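Local coordinates for putative O-methyltransferase (Klebsiella pneumoniae subsp. pneumoniae, PDB 3TFW), which probably transfers a methyl group from S-adenosylmethionine to an oxygen atom of an acceptor molecule, at residues D27-R32 and Q109-D114; L68-L73 and Q126-L131; I79-E84 and L139-A144; V103-L108 and V117-G122. All coordinates share one frame; numbering follows the deposited sequence.

Contact 1. Residues D27-R32 and Q109-D114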
loop_
_atom_site.group_PDB
_atom_site.type_symbol
_atom_site.label_atom_id
_atom_site.label_comp_id
_atom_site.label_asym_id
_atom_site.label_seq_id
_atom_site.Cartn_x
_atom_site.Cartn_y
_atom_site.Cartn_z
ATOM N N ASP A 27 4.745 -0.463 -21.470
ATOM C CA ASP A 27 4.326 -1.818 -21.734
ATOM C C ASP A 27 3.328 -1.848 -22.885
ATOM O O ASP A 27 2.192 -1.410 -22.725
ATOM C CB ASP A 27 3.750 -2.460 -20.461
ATOM C CG ASP A 27 3.691 -3.970 -20.551
ATOM O OD1 ASP A 27 3.125 -4.487 -21.534
ATOM O OD2 ASP A 27 4.215 -4.645 -19.638
ATOM N N PRO A 28 3.766 -2.372 -24.054
ATOM C CA PRO A 28 2.964 -2.434 -25.282
ATOM C C PRO A 28 1.677 -3.239 -25.115
ATOM O O PRO A 28 0.627 -2.818 -25.586
ATOM C CB PRO A 28 3.901 -3.133 -26.287
ATOM C CG PRO A 28 5.268 -2.941 -25.741
ATOM C CD PRO A 28 5.096 -2.975 -24.249
ATOM N N VAL A 29 1.753 -4.380 -24.440
ATOM C CA VAL A 29 0.554 -5.204 -24.244
ATOM C C VAL A 29 -0.479 -4.542 -23.320
ATOM O O VAL A 29 -1.673 -4.557 -23.625
ATOM C CB VAL A 29 0.887 -6.692 -23.872
ATOM C CG1 VAL A 29 2.173 -6.792 -23.108
ATOM C CG2 VAL A 29 -0.253 -7.362 -23.114
ATOM N N LEU A 30 -0.026 -3.924 -22.224
ATOM C CA LEU A 30 -0.944 -3.211 -21.337
ATOM C C LEU A 30 -1.600 -2.022 -22.030
ATOM O O LEU A 30 -2.784 -1.761 -21.824
ATOM C CB LEU A 30 -0.258 -2.763 -20.038
ATOM C CG LEU A 30 0.121 -3.854 -19.039
ATOM C CD1 LEU A 30 0.769 -3.226 -17.819
ATOM C CD2 LEU A 30 -1.088 -4.693 -18.637
ATOM N N ASP A 31 -0.825 -1.306 -22.848
ATOM C CA ASP A 31 -1.359 -0.221 -23.671
ATOM C C ASP A 31 -2.492 -0.741 -24.550
ATOM O O ASP A 31 -3.545 -0.124 -24.636
ATOM C CB ASP A 31 -0.267 0.392 -24.567
ATOM C CG ASP A 31 0.782 1.190 -23.792
ATOM O OD1 ASP A 31 0.499 1.677 -22.678
ATOM O OD2 ASP A 31 1.904 1.347 -24.322
ATOM N N ARG A 32 -2.263 -1.882 -25.193
ATOM C CA ARG A 32 -3.238 -2.475 -26.103
ATOM C C ARG A 32 -4.482 -2.965 -25.359
ATOM O O ARG A 32 -5.604 -2.812 -25.849
ATOM C CB ARG A 32 -2.601 -3.605 -26.907
ATOM C CG ARG A 32 -3.412 -4.044 -28.114
ATOM C CD ARG A 32 -2.548 -4.791 -29.115
ATOM N NE ARG A 32 -3.369 -5.540 -30.064
ATOM C CZ ARG A 32 -2.890 -6.282 -31.056
ATOM N NH1 ARG A 32 -1.579 -6.384 -31.250
ATOM N NH2 ARG A 32 -3.727 -6.921 -31.857
ATOM N N GLN A 109 -5.757 -13.449 -23.397
ATOM C CA GLN A 109 -5.042 -14.197 -24.421
ATOM C C GLN A 109 -3.906 -13.353 -24.986
ATOM O O GLN A 109 -2.768 -13.823 -25.092
ATOM C CB GLN A 109 -6.011 -14.641 -25.526
ATOM C CG GLN A 109 -5.423 -15.664 -26.503
ATOM C CD GLN A 109 -6.244 -15.809 -27.778
ATOM O OE1 GLN A 109 -7.480 -15.862 -27.746
ATOM N NE2 GLN A 109 -5.556 -15.882 -28.910
ATOM N N LEU A 110 -4.217 -12.104 -25.323
ATOM C CA LEU A 110 -3.244 -11.146 -25.841
ATOM C C LEU A 110 -2.033 -11.001 -24.911
ATOM O O LEU A 110 -0.882 -10.962 -25.367
ATOM C CB LEU A 110 -3.941 -9.792 -26.074
ATOM C CG LEU A 110 -3.166 -8.473 -26.157
ATOM C CD1 LEU A 110 -2.152 -8.457 -27.291
ATOM C CD2 LEU A 110 -4.154 -7.333 -26.314
ATOM N N ALA A 111 -2.304 -10.953 -23.606
ATOM C CA ALA A 111 -1.267 -10.769 -22.602
ATOM C C ALA A 111 -0.541 -12.053 -22.216
ATOM O O ALA A 111 0.404 -12.009 -21.433
ATOM C CB ALA A 111 -1.852 -10.089 -21.355
ATOM N N GLY A 112 -1.002 -13.192 -22.727
ATOM C CA GLY A 112 -0.342 -14.476 -22.476
ATOM C C GLY A 112 -0.507 -15.035 -21.067
ATOM O O GLY A 112 0.354 -15.768 -20.579
ATOM N N VAL A 113 -1.618 -14.697 -20.420
ATOM C CA VAL A 113 -1.894 -15.150 -19.052
ATOM C C VAL A 113 -3.114 -16.059 -18.992
ATOM O O VAL A 113 -3.590 -16.414 -17.912
ATOM C CB VAL A 113 -2.098 -13.964 -18.075
ATOM C CG1 VAL A 113 -0.798 -13.195 -17.892
ATOM C CG2 VAL A 113 -3.230 -13.037 -18.551
ATOM N N ASP A 114 -3.610 -16.465 -20.154
ATOM C CA ASP A 114 -4.870 -17.181 -20.196
ATOM C C ASP A 114 -4.799 -18.627 -19.703
ATOM O O ASP A 114 -5.830 -19.244 -19.477
ATOM C CB ASP A 114 -5.536 -17.057 -21.571
ATOM C CG ASP A 114 -4.645 -17.513 -22.705
ATOM O OD1 ASP A 114 -3.483 -17.041 -22.818
ATOM O OD2 ASP A 114 -5.138 -18.333 -23.511
#
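Val29, Arg32 and Leu110 all reach the contact by swinging a branch roughly opposite their own backbone nitrogen, which lays it beside the carbonyl carbon. In Arg32 (chi1 -165°) and Leu110 (chi1 159°) that branch carries CG, whereas in Val29 it is CG2, put there by a chi1 of 31° that lies off the staggered positions. The contact joins two helix ends in the alpha/beta fold of this putative methyltransferase, the start of helix 28-39 and the finish of helix 98-110. Val29 CG2 packs on Ala111, 3.6 Å from Ala111 CB and equally close to its CA; the small methyl of alanine lets the valine come near the backbone. Farther along, the extended aliphatic stem of Arg32 passes over Leu110, with Arg32 CG 3.8 Å from Leu110 CD2. Arginine suits this exposed position, since its methylenes pack on the leucine and the polar guanidinium can remain at the surface with one face partly against it.

Both helix ends carry a recognised capping motif. Asp27 is the N-cap of helix 28-39: Leu30 N donates to Asp27 OD1 over 3.3 Å, reaching it from above the carboxylate plane, and Val29 N adds a weak bond. The other oxygen, Asp27 OD2, forms a salt bridge with Arg83. In the other segment, Gly112 leaves the helix with positive phi in a Schellman motif, a conformation glycine adopts easily, and Gly112 N bonds to Gln109 O at 3.0 Å. Leu110 CD1 rests 4.0 Å above one face of the Arg32 guanidinium, displaced toward its rim.

Contact 2. Residues L68-L73 and Q126-L131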
loop_
_atom_site.group_PDB
_atom_site.type_symbol
_atom_site.label_atom_id
_atom_site.label_comp_id
_atom_site.label_asym_id
_atom_site.label_seq_id
_atom_site.Cartn_x
_atom_site.Cartn_y
_atom_site.Cartn_z
ATOM N N LEU A 68 -7.919 -14.668 -5.962
ATOM C CA LEU A 68 -9.320 -14.465 -6.326
ATOM C C LEU A 68 -9.571 -12.989 -6.637
ATOM O O LEU A 68 -9.225 -12.113 -5.847
ATOM C CB LEU A 68 -10.251 -14.932 -5.196
ATOM C CG LEU A 68 -11.757 -14.599 -5.292
ATOM C CD1 LEU A 68 -12.420 -15.242 -6.517
ATOM C CD2 LEU A 68 -12.503 -15.038 -4.017
ATOM N N GLU A 69 -10.178 -12.722 -7.786
ATOM C CA GLU A 69 -10.555 -11.361 -8.147
ATOM C C GLU A 69 -12.063 -11.283 -8.385
ATOM O O GLU A 69 -12.607 -12.001 -9.215
ATOM C CB GLU A 69 -9.814 -10.924 -9.409
ATOM C CG GLU A 69 -10.195 -9.536 -9.898
ATOM C CD GLU A 69 -9.506 -9.151 -11.194
ATOM O OE1 GLU A 69 -9.331 -10.022 -12.074
ATOM O OE2 GLU A 69 -9.167 -7.962 -11.339
ATOM N N ILE A 70 -12.732 -10.387 -7.671
ATOM C CA ILE A 70 -14.159 -10.187 -7.861
ATOM C C ILE A 70 -14.390 -8.896 -8.671
ATOM O O ILE A 70 -14.253 -7.789 -8.152
ATOM C CB ILE A 70 -14.928 -10.213 -6.508
ATOM C CG1 ILE A 70 -14.602 -11.506 -5.742
ATOM C CG2 ILE A 70 -16.445 -10.060 -6.750
ATOM C CD1 ILE A 70 -15.227 -11.625 -4.339
ATOM N N GLY A 71 -14.734 -9.067 -9.948
ATOM C CA GLY A 71 -14.964 -7.956 -10.878
ATOM C C GLY A 71 -13.840 -7.831 -11.900
ATOM O O GLY A 71 -12.901 -7.049 -11.717
ATOM N N THR A 72 -13.936 -8.602 -12.979
ATOM C CA THR A 72 -12.898 -8.648 -14.015
ATOM C C THR A 72 -12.800 -7.357 -14.849
ATOM O O THR A 72 -11.699 -6.892 -15.160
ATOM C CB THR A 72 -13.152 -9.837 -14.974
ATOM O OG1 THR A 72 -13.389 -11.020 -14.198
ATOM C CG2 THR A 72 -11.949 -10.077 -15.862
ATOM N N LEU A 73 -13.952 -6.786 -15.190
ATOM C CA LEU A 73 -14.050 -5.731 -16.211
ATOM C C LEU A 73 -13.368 -6.225 -17.496
ATOM O O LEU A 73 -13.782 -7.254 -18.050
ATOM C CB LEU A 73 -13.479 -4.381 -15.702
ATOM C CG LEU A 73 -13.691 -3.104 -16.545
ATOM C CD1 LEU A 73 -15.170 -2.736 -16.755
ATOM C CD2 LEU A 73 -12.932 -1.912 -15.950
ATOM N N GLN A 126 -23.105 -16.446 -7.300
ATOM C CA GLN A 126 -23.359 -17.795 -7.800
ATOM C C GLN A 126 -22.035 -18.549 -7.932
ATOM O O GLN A 126 -21.928 -19.704 -7.518
ATOM C CB GLN A 126 -24.104 -17.766 -9.144
ATOM C CG GLN A 126 -24.183 -19.127 -9.869
ATOM C CD GLN A 126 -25.202 -19.143 -10.997
ATOM O OE1 GLN A 126 -25.677 -18.093 -11.440
ATOM N NE2 GLN A 126 -25.559 -20.340 -11.455
ATOM N N SER A 127 -21.029 -17.891 -8.498
ATOM C CA SER A 127 -19.717 -18.522 -8.662
ATOM C C SER A 127 -19.067 -18.841 -7.319
ATOM O O SER A 127 -18.522 -19.936 -7.146
ATOM C CB SER A 127 -18.806 -17.645 -9.511
ATOM O OG SER A 127 -19.279 -17.611 -10.842
ATOM N N LEU A 128 -19.140 -17.900 -6.374
ATOM C CA LEU A 128 -18.600 -18.115 -5.024
ATOM C C LEU A 128 -19.281 -19.267 -4.289
ATOM O O LEU A 128 -18.612 -20.056 -3.605
ATOM C CB LEU A 128 -18.671 -16.830 -4.191
ATOM C CG LEU A 128 -17.709 -15.744 -4.669
ATOM C CD1 LEU A 128 -18.080 -14.388 -4.085
ATOM C CD2 LEU A 128 -16.271 -16.126 -4.334
ATOM N N GLU A 129 -20.604 -19.363 -4.446
ATOM C CA GLU A 129 -21.394 -20.455 -3.851
ATOM C C GLU A 129 -21.033 -21.833 -4.416
ATOM O O GLU A 129 -21.266 -22.851 -3.756
ATOM C CB GLU A 129 -22.897 -20.203 -4.046
ATOM C CG GLU A 129 -23.450 -19.053 -3.220
ATOM C CD GLU A 129 -24.759 -18.510 -3.761
ATOM O OE1 GLU A 129 -25.273 -19.056 -4.759
ATOM O OE2 GLU A 129 -25.277 -17.539 -3.174
ATOM N N SER A 130 -20.461 -21.857 -5.621
ATOM C CA SER A 130 -20.127 -23.096 -6.331
ATOM C C SER A 130 -18.689 -23.589 -6.134
ATOM O O SER A 130 -18.307 -24.604 -6.718
ATOM C CB SER A 130 -20.384 -22.943 -7.837
ATOM O OG SER A 130 -21.713 -22.520 -8.092
ATOM N N LEU A 131 -17.901 -22.881 -5.327
ATOM C CA LEU A 131 -16.486 -23.226 -5.139
ATOM C C LEU A 131 -16.260 -24.545 -4.402
ATOM O O LEU A 131 -15.288 -25.246 -4.677
ATOM C CB LEU A 131 -15.730 -22.096 -4.428
ATOM C CG LEU A 131 -15.509 -20.809 -5.230
ATOM C CD1 LEU A 131 -14.859 -19.736 -4.359
ATOM C CD2 LEU A 131 -14.683 -21.080 -6.471
#
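Leu68, on strand 66-70, offers its CD2 methyl to CD2 of Leu128 in helix 124-129, the two methyls meeting at 3.9 Å while the side chains cross obliquely. Its CG stands opposite the backbone N (chi1 171°), which carries the branch out from the sheet to the helix. Glu69 takes the other face of the strand, where OE1 is hydrogen-bonded to the hydroxyls of Thr78 and Thr93, which satisfies this oxygen of a buried acidic side chain. Ile70 returns to the helix side. Its CB bond does not aim straight at the helix, but an extended chi2 of 176° sends CD1 on to Leu128 CD1, 4.0 Å away, the two side chains running at about a right angle. Leucine suits the helix position because its fork gives one methyl to each strand residue.

After Ile70 the strand gives way to a loop at Gly71 and Thr72. The sequence Glu-Ile-Gly-Thr, running from the end of the first strand of a Rossmann-like sheet into the loop, matches the glycine-rich signature of S-adenosylmethionine-dependent methyltransferases, consistent with a cofactor-binding loop. Gly71 has backbone angles at which a CB would press on the carbonyl oxygen of Ile70. Thr72 OG1 is hydrogen-bonded to Thr93.

Tyr152 and Trp155 of helix 149-158 also pack on Leu128. In the last part of segment 126-131, Ser130 OG donates to Gln126 O at 2.9 Å, tilted out of the carbonyl plane.

Contact 3. Residues I79-E84 and L139-A144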
loop_
_atom_site.group_PDB
_atom_site.type_symbol
_atom_site.label_atom_id
_atom_site.label_comp_id
_atom_site.label_asym_id
_atom_site.label_seq_id
_atom_site.Cartn_x
_atom_site.Cartn_y
_atom_site.Cartn_z
ATOM N N ILE A 79 -4.406 -8.813 -15.347
ATOM C CA ILE A 79 -3.115 -9.025 -15.990
ATOM C C ILE A 79 -1.946 -8.588 -15.124
ATOM O O ILE A 79 -0.950 -9.304 -15.048
ATOM C CB ILE A 79 -3.052 -8.370 -17.376
ATOM C CG1 ILE A 79 -3.978 -9.132 -18.332
ATOM C CG2 ILE A 79 -1.625 -8.425 -17.923
ATOM C CD1 ILE A 79 -4.452 -8.276 -19.519
ATOM N N TRP A 80 -2.080 -7.442 -14.454
ATOM C CA TRP A 80 -1.049 -6.970 -13.521
ATOM C C TRP A 80 -0.750 -8.037 -12.473
ATOM O O TRP A 80 0.416 -8.336 -12.167
ATOM C CB TRP A 80 -1.510 -5.690 -12.828
ATOM C CG TRP A 80 -1.139 -4.430 -13.532
ATOM C CD1 TRP A 80 -1.975 -3.574 -14.187
ATOM C CD2 TRP A 80 0.170 -3.858 -13.617
ATOM N NE1 TRP A 80 -1.265 -2.505 -14.689
ATOM C CE2 TRP A 80 0.053 -2.655 -14.352
ATOM C CE3 TRP A 80 1.430 -4.250 -13.150
ATOM C CZ2 TRP A 80 1.149 -1.829 -14.619
ATOM C CZ3 TRP A 80 2.531 -3.425 -13.427
ATOM C CH2 TRP A 80 2.375 -2.236 -14.159
HETATM N N MSE A 81 -1.814 -8.623 -11.928
HETATM C CA MSE A 81 -1.644 -9.641 -10.911
HETATM C C MSE A 81 -1.148 -10.953 -11.483
HETATM O O MSE A 81 -0.181 -11.518 -10.958
HETATM C CB MSE A 81 -2.925 -9.823 -10.084
HETATM C CG MSE A 81 -3.189 -8.606 -9.201
HETATM SE SE MSE A 81 -4.742 -8.900 -8.073
HETATM C CE MSE A 81 -6.126 -8.681 -9.454
ATOM N N ALA A 82 -1.769 -11.413 -12.574
ATOM C CA ALA A 82 -1.475 -12.744 -13.125
ATOM C C ALA A 82 -0.037 -12.910 -13.606
ATOM O O ALA A 82 0.546 -13.993 -13.475
ATOM C CB ALA A 82 -2.469 -13.101 -14.239
ATOM N N ARG A 83 0.556 -11.840 -14.134
ATOM C CA ARG A 83 1.968 -11.892 -14.573
ATOM C C ARG A 83 2.942 -12.273 -13.463
ATOM O O ARG A 83 4.023 -12.806 -13.734
ATOM C CB ARG A 83 2.398 -10.556 -15.161
ATOM C CG ARG A 83 1.938 -10.343 -16.567
ATOM C CD ARG A 83 2.016 -8.881 -16.889
ATOM N NE ARG A 83 1.815 -8.636 -18.308
ATOM C CZ ARG A 83 2.111 -7.490 -18.906
ATOM N NH1 ARG A 83 2.638 -6.491 -18.203
ATOM N NH2 ARG A 83 1.892 -7.347 -20.207
ATOM N N GLU A 84 2.551 -12.019 -12.215
ATOM C CA GLU A 84 3.423 -12.269 -11.076
ATOM C C GLU A 84 3.270 -13.665 -10.485
ATOM O O GLU A 84 4.004 -14.026 -9.579
ATOM C CB GLU A 84 3.221 -11.198 -9.991
ATOM C CG GLU A 84 3.431 -9.773 -10.481
ATOM C CD GLU A 84 4.824 -9.531 -11.036
ATOM O OE1 GLU A 84 5.779 -10.195 -10.596
ATOM O OE2 GLU A 84 4.959 -8.661 -11.913
ATOM N N LEU A 139 -4.354 -14.165 -1.978
ATOM C CA LEU A 139 -4.659 -12.767 -2.198
ATOM C C LEU A 139 -6.048 -12.668 -2.816
ATOM O O LEU A 139 -6.390 -13.416 -3.752
ATOM C CB LEU A 139 -3.602 -12.134 -3.120
ATOM C CG LEU A 139 -3.941 -10.714 -3.591
ATOM C CD1 LEU A 139 -3.770 -9.794 -2.417
ATOM C CD2 LEU A 139 -3.064 -10.273 -4.739
ATOM N N ILE A 140 -6.861 -11.765 -2.273
ATOM C CA ILE A 140 -8.239 -11.619 -2.717
ATOM C C ILE A 140 -8.495 -10.142 -2.999
ATOM O O ILE A 140 -8.281 -9.287 -2.129
ATOM C CB ILE A 140 -9.256 -12.158 -1.689
ATOM C CG1 ILE A 140 -8.999 -13.651 -1.398
ATOM C CG2 ILE A 140 -10.696 -11.941 -2.194
ATOM C CD1 ILE A 140 -9.817 -14.225 -0.227
ATOM N N PHE A 141 -8.927 -9.852 -4.222
ATOM C CA PHE A 141 -9.174 -8.480 -4.652
ATOM C C PHE A 141 -10.655 -8.274 -4.909
ATOM O O PHE A 141 -11.254 -8.956 -5.743
ATOM C CB PHE A 141 -8.341 -8.176 -5.906
ATOM C CG PHE A 141 -8.416 -6.755 -6.354
ATOM C CD1 PHE A 141 -7.686 -5.769 -5.698
ATOM C CD2 PHE A 141 -9.228 -6.389 -7.423
ATOM C CE1 PHE A 141 -7.756 -4.440 -6.115
ATOM C CE2 PHE A 141 -9.300 -5.054 -7.840
ATOM C CZ PHE A 141 -8.565 -4.092 -7.185
ATOM N N ILE A 142 -11.254 -7.332 -4.184
ATOM C CA ILE A 142 -12.684 -7.090 -4.292
ATOM C C ILE A 142 -12.971 -5.729 -4.924
ATOM O O ILE A 142 -12.633 -4.691 -4.351
ATOM C CB ILE A 142 -13.391 -7.207 -2.920
ATOM C CG1 ILE A 142 -13.063 -8.562 -2.266
ATOM C CG2 ILE A 142 -14.909 -7.024 -3.070
ATOM C CD1 ILE A 142 -13.574 -8.699 -0.842
ATOM N N ASP A 143 -13.577 -5.758 -6.111
ATOM C CA ASP A 143 -14.002 -4.533 -6.799
ATOM C C ASP A 143 -15.094 -4.796 -7.840
ATOM O O ASP A 143 -14.858 -4.650 -9.050
ATOM C CB ASP A 143 -12.819 -3.842 -7.470
ATOM C CG ASP A 143 -13.199 -2.501 -8.091
ATOM O OD1 ASP A 143 -14.246 -1.911 -7.703
ATOM O OD2 ASP A 143 -12.444 -2.036 -8.972
ATOM N N ALA A 144 -16.275 -5.185 -7.372
ATOM C CA ALA A 144 -17.433 -5.382 -8.253
ATOM C C ALA A 144 -18.609 -4.498 -7.826
ATOM O O ALA A 144 -18.436 -3.294 -7.561
ATOM C CB ALA A 144 -17.844 -6.866 -8.291
#
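A Met-aromatic contact in the buried core ties Met81, on helix 76-82, to Phe141 on strand 139-142. Residue 81 is a selenomethionine, so selenium takes the place of the natural sulfur. Its SE atom lies 5.3 Å from the centroid of the Phe141 ring and 37° off the ring normal, an oblique approach. The chain runs out from the helix and then bends at chi3 (-75°), which turns the terminal methyl toward the phenylalanine and brings Met81 CE to 4.2 Å from Phe141 CB. Met81 SE also touches Leu139 CD2 at 4.0 Å, the two side chains crossing at about a right angle.

Strand 139-142 runs parallel to its neighbours 66-70 and 165-169 in the middle of the Rossmann-like sheet. Being two residues apart on it, Leu139 and Phe141 project from the same face toward the helix, while Ile140 turns to the other. Bulky apolar groups suit such a place, where both are buried, and the long, unbranched methionine, with the leucine reaching to meet it, bridges the 9.7 Å between Met81 CA and Leu139 CA. Phe141 is met as well by Leu55 of helix 49-62 and by Ile167 of the adjoining strand, and Met81 also touches Glu69.

Contact 4. Residues V103-L108 and V117-G122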
loop_
_atom_site.group_PDB
_atom_site.type_symbol
_atom_site.label_atom_id
_atom_site.label_comp_id
_atom_site.label_asym_id
_atom_site.label_seq_id
_atom_site.Cartn_x
_atom_site.Cartn_y
_atom_site.Cartn_z
ATOM N N VAL A 103 -14.580 -9.251 -23.770
ATOM C CA VAL A 103 -13.424 -8.367 -23.915
ATOM C C VAL A 103 -12.252 -8.847 -23.054
ATOM O O VAL A 103 -11.105 -8.901 -23.510
ATOM C CB VAL A 103 -13.810 -6.915 -23.551
ATOM C CG1 VAL A 103 -12.588 -5.993 -23.549
ATOM C CG2 VAL A 103 -14.877 -6.403 -24.514
ATOM N N ALA A 104 -12.548 -9.191 -21.804
ATOM C CA ALA A 104 -11.530 -9.706 -20.885
ATOM C C ALA A 104 -10.825 -10.968 -21.431
ATOM O O ALA A 104 -9.594 -11.090 -21.332
ATOM C CB ALA A 104 -12.153 -9.977 -19.520
ATOM N N ARG A 105 -11.605 -11.878 -22.022
ATOM C CA ARG A 105 -11.059 -13.136 -22.584
ATOM C C ARG A 105 -10.005 -12.821 -23.646
ATOM O O ARG A 105 -8.912 -13.402 -23.664
ATOM C CB ARG A 105 -12.163 -14.014 -23.193
ATOM C CG ARG A 105 -13.146 -14.608 -22.198
ATOM C CD ARG A 105 -14.026 -15.699 -22.815
ATOM N NE ARG A 105 -14.691 -15.303 -24.056
ATOM C CZ ARG A 105 -15.962 -14.923 -24.140
ATOM N NH1 ARG A 105 -16.722 -14.892 -23.055
ATOM N NH2 ARG A 105 -16.475 -14.573 -25.314
ATOM N N GLU A 106 -10.331 -11.869 -24.509
ATOM C CA GLU A 106 -9.409 -11.435 -25.551
ATOM C C GLU A 106 -8.133 -10.809 -24.988
ATOM O O GLU A 106 -7.044 -11.066 -25.496
ATOM C CB GLU A 106 -10.118 -10.498 -26.524
ATOM C CG GLU A 106 -11.163 -11.233 -27.356
ATOM C CD GLU A 106 -12.070 -10.321 -28.165
ATOM O OE1 GLU A 106 -11.932 -9.076 -28.074
ATOM O OE2 GLU A 106 -12.935 -10.860 -28.898
ATOM N N ASN A 107 -8.265 -10.001 -23.935
ATOM C CA ASN A 107 -7.109 -9.356 -23.314
ATOM C C ASN A 107 -6.201 -10.332 -22.565
ATOM O O ASN A 107 -4.978 -10.173 -22.571
ATOM C CB ASN A 107 -7.557 -8.232 -22.370
ATOM C CG ASN A 107 -8.093 -7.025 -23.108
ATOM O OD1 ASN A 107 -7.757 -6.791 -24.272
ATOM N ND2 ASN A 107 -8.932 -6.245 -22.435
ATOM N N LEU A 108 -6.811 -11.328 -21.922
ATOM C CA LEU A 108 -6.075 -12.386 -21.235
ATOM C C LEU A 108 -5.203 -13.160 -22.224
ATOM O O LEU A 108 -4.051 -13.471 -21.931
ATOM C CB LEU A 108 -7.031 -13.331 -20.479
ATOM C CG LEU A 108 -7.809 -12.696 -19.308
ATOM C CD1 LEU A 108 -8.867 -13.638 -18.739
ATOM C CD2 LEU A 108 -6.883 -12.172 -18.200
ATOM N N VAL A 117 -5.073 -17.896 -15.676
ATOM C CA VAL A 117 -6.332 -17.271 -15.288
ATOM C C VAL A 117 -7.526 -18.113 -15.684
ATOM O O VAL A 117 -7.607 -18.605 -16.815
ATOM C CB VAL A 117 -6.488 -15.850 -15.872
ATOM C CG1 VAL A 117 -7.831 -15.250 -15.465
ATOM C CG2 VAL A 117 -5.327 -14.955 -15.414
ATOM N N THR A 118 -8.446 -18.272 -14.735
ATOM C CA THR A 118 -9.741 -18.865 -15.010
ATOM C C THR A 118 -10.811 -17.784 -14.853
ATOM O O THR A 118 -10.956 -17.179 -13.780
ATOM C CB THR A 118 -10.029 -20.079 -14.089
ATOM O OG1 THR A 118 -9.045 -21.100 -14.317
ATOM C CG2 THR A 118 -11.416 -20.662 -14.375
ATOM N N LEU A 119 -11.525 -17.527 -15.946
ATOM C CA LEU A 119 -12.569 -16.515 -15.969
ATOM C C LEU A 119 -13.927 -17.203 -15.892
ATOM O O LEU A 119 -14.301 -17.964 -16.790
ATOM C CB LEU A 119 -12.440 -15.646 -17.233
ATOM C CG LEU A 119 -13.530 -14.624 -17.600
ATOM C CD1 LEU A 119 -13.947 -13.791 -16.412
ATOM C CD2 LEU A 119 -13.065 -13.718 -18.730
ATOM N N ARG A 120 -14.649 -16.941 -14.808
ATOM C CA ARG A 120 -15.988 -17.498 -14.615
ATOM C C ARG A 120 -17.036 -16.410 -14.757
ATOM O O ARG A 120 -17.149 -15.520 -13.911
ATOM C CB ARG A 120 -16.111 -18.203 -13.260
ATOM C CG ARG A 120 -15.450 -19.581 -13.235
ATOM C CD ARG A 120 -15.971 -20.476 -12.105
ATOM N NE ARG A 120 -15.092 -21.638 -11.958
ATOM C CZ ARG A 120 -15.278 -22.651 -11.118
ATOM N NH1 ARG A 120 -16.330 -22.688 -10.312
ATOM N NH2 ARG A 120 -14.403 -23.649 -11.095
ATOM N N GLU A 121 -17.787 -16.495 -15.853
ATOM C CA GLU A 121 -18.819 -15.531 -16.191
ATOM C C GLU A 121 -20.151 -15.921 -15.536
ATOM O O GLU A 121 -20.565 -17.075 -15.602
ATOM C CB GLU A 121 -18.961 -15.444 -17.714
ATOM C CG GLU A 121 -20.020 -14.464 -18.212
ATOM C CD GLU A 121 -20.239 -14.553 -19.716
ATOM O OE1 GLU A 121 -19.308 -14.926 -20.458
ATOM O OE2 GLU A 121 -21.355 -14.246 -20.159
ATOM N N GLY A 122 -20.825 -14.937 -14.952
ATOM C CA GLY A 122 -22.077 -15.159 -14.225
ATOM C C GLY A 122 -22.100 -14.313 -12.959
ATOM O O GLY A 122 -21.094 -13.687 -12.619
HETATM O O HOH W 1 -19.365 -13.277 -22.849
HETATM O O HOH W 2 -16.823 -16.219 -20.639
#
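Apolar contacts dominate this interface, and Leu119 lies at their centre. Leu119 CD2 sits 3.6 Å from Arg105 CG and 3.9 Å from Ala104 CB, with Leu108 CD1 a little farther off. Leu108 CD1 also meets Val117 CG1 at 3.8 Å, those two side chains crossing at about a right angle. The small Ala104 allows the leucine close to the helix, and the residues at 117, 119 and 121 face it together because they are spaced two apart on the strand.

Helix 98-110 is the crossover of a beta-alpha-beta unit between the parallel strands 90-95 and 117-121, the latter at the edge of the sheet. Segment 103-108 of the helix accordingly runs almost antiparallel to the strand, at 173°, with the axes 10.1 Å apart.

Charge and water govern the exposed end. Arg105 bends at chi3 (-51°), which brings its guanidinium toward the extended Glu121. The carboxylate OE1 lies near the guanidinium plane, at its edge, and the planes differ by 15°. Arg105 NH1 to Glu121 OE1 is a long salt bridge of 3.7 Å. Two waters, on opposite sides of the line between these atoms, each accept from Arg105 NH1 and donate to Glu121 OE1; the oxygen of water 2 is 2.8 Å from Arg105 NH1.

Contacts 2 and 3 are core and wholly apolar across their segments; they join helices to the neighbouring strands 66-70 and 139-142, which bond to each other through Leu68 O with Phe141 N and Ile70 N with Phe141 O. Contact 4 reaches the same sheet at its edge strand and is correspondingly mixed, methyls inside and a water-bridged ion pair outside. Contact 1 lies at the surface and joins helix to helix; it shares helix 98-110 with contact 4. Helix 76-82 borders three contacts: Met81 serves contact 3, Ile79 packs on Ala111 of contact 1, and Ala82 touches Val117 of contact 4. In sequence, contact 4 is nested within the loops closed by contacts 2 and 3.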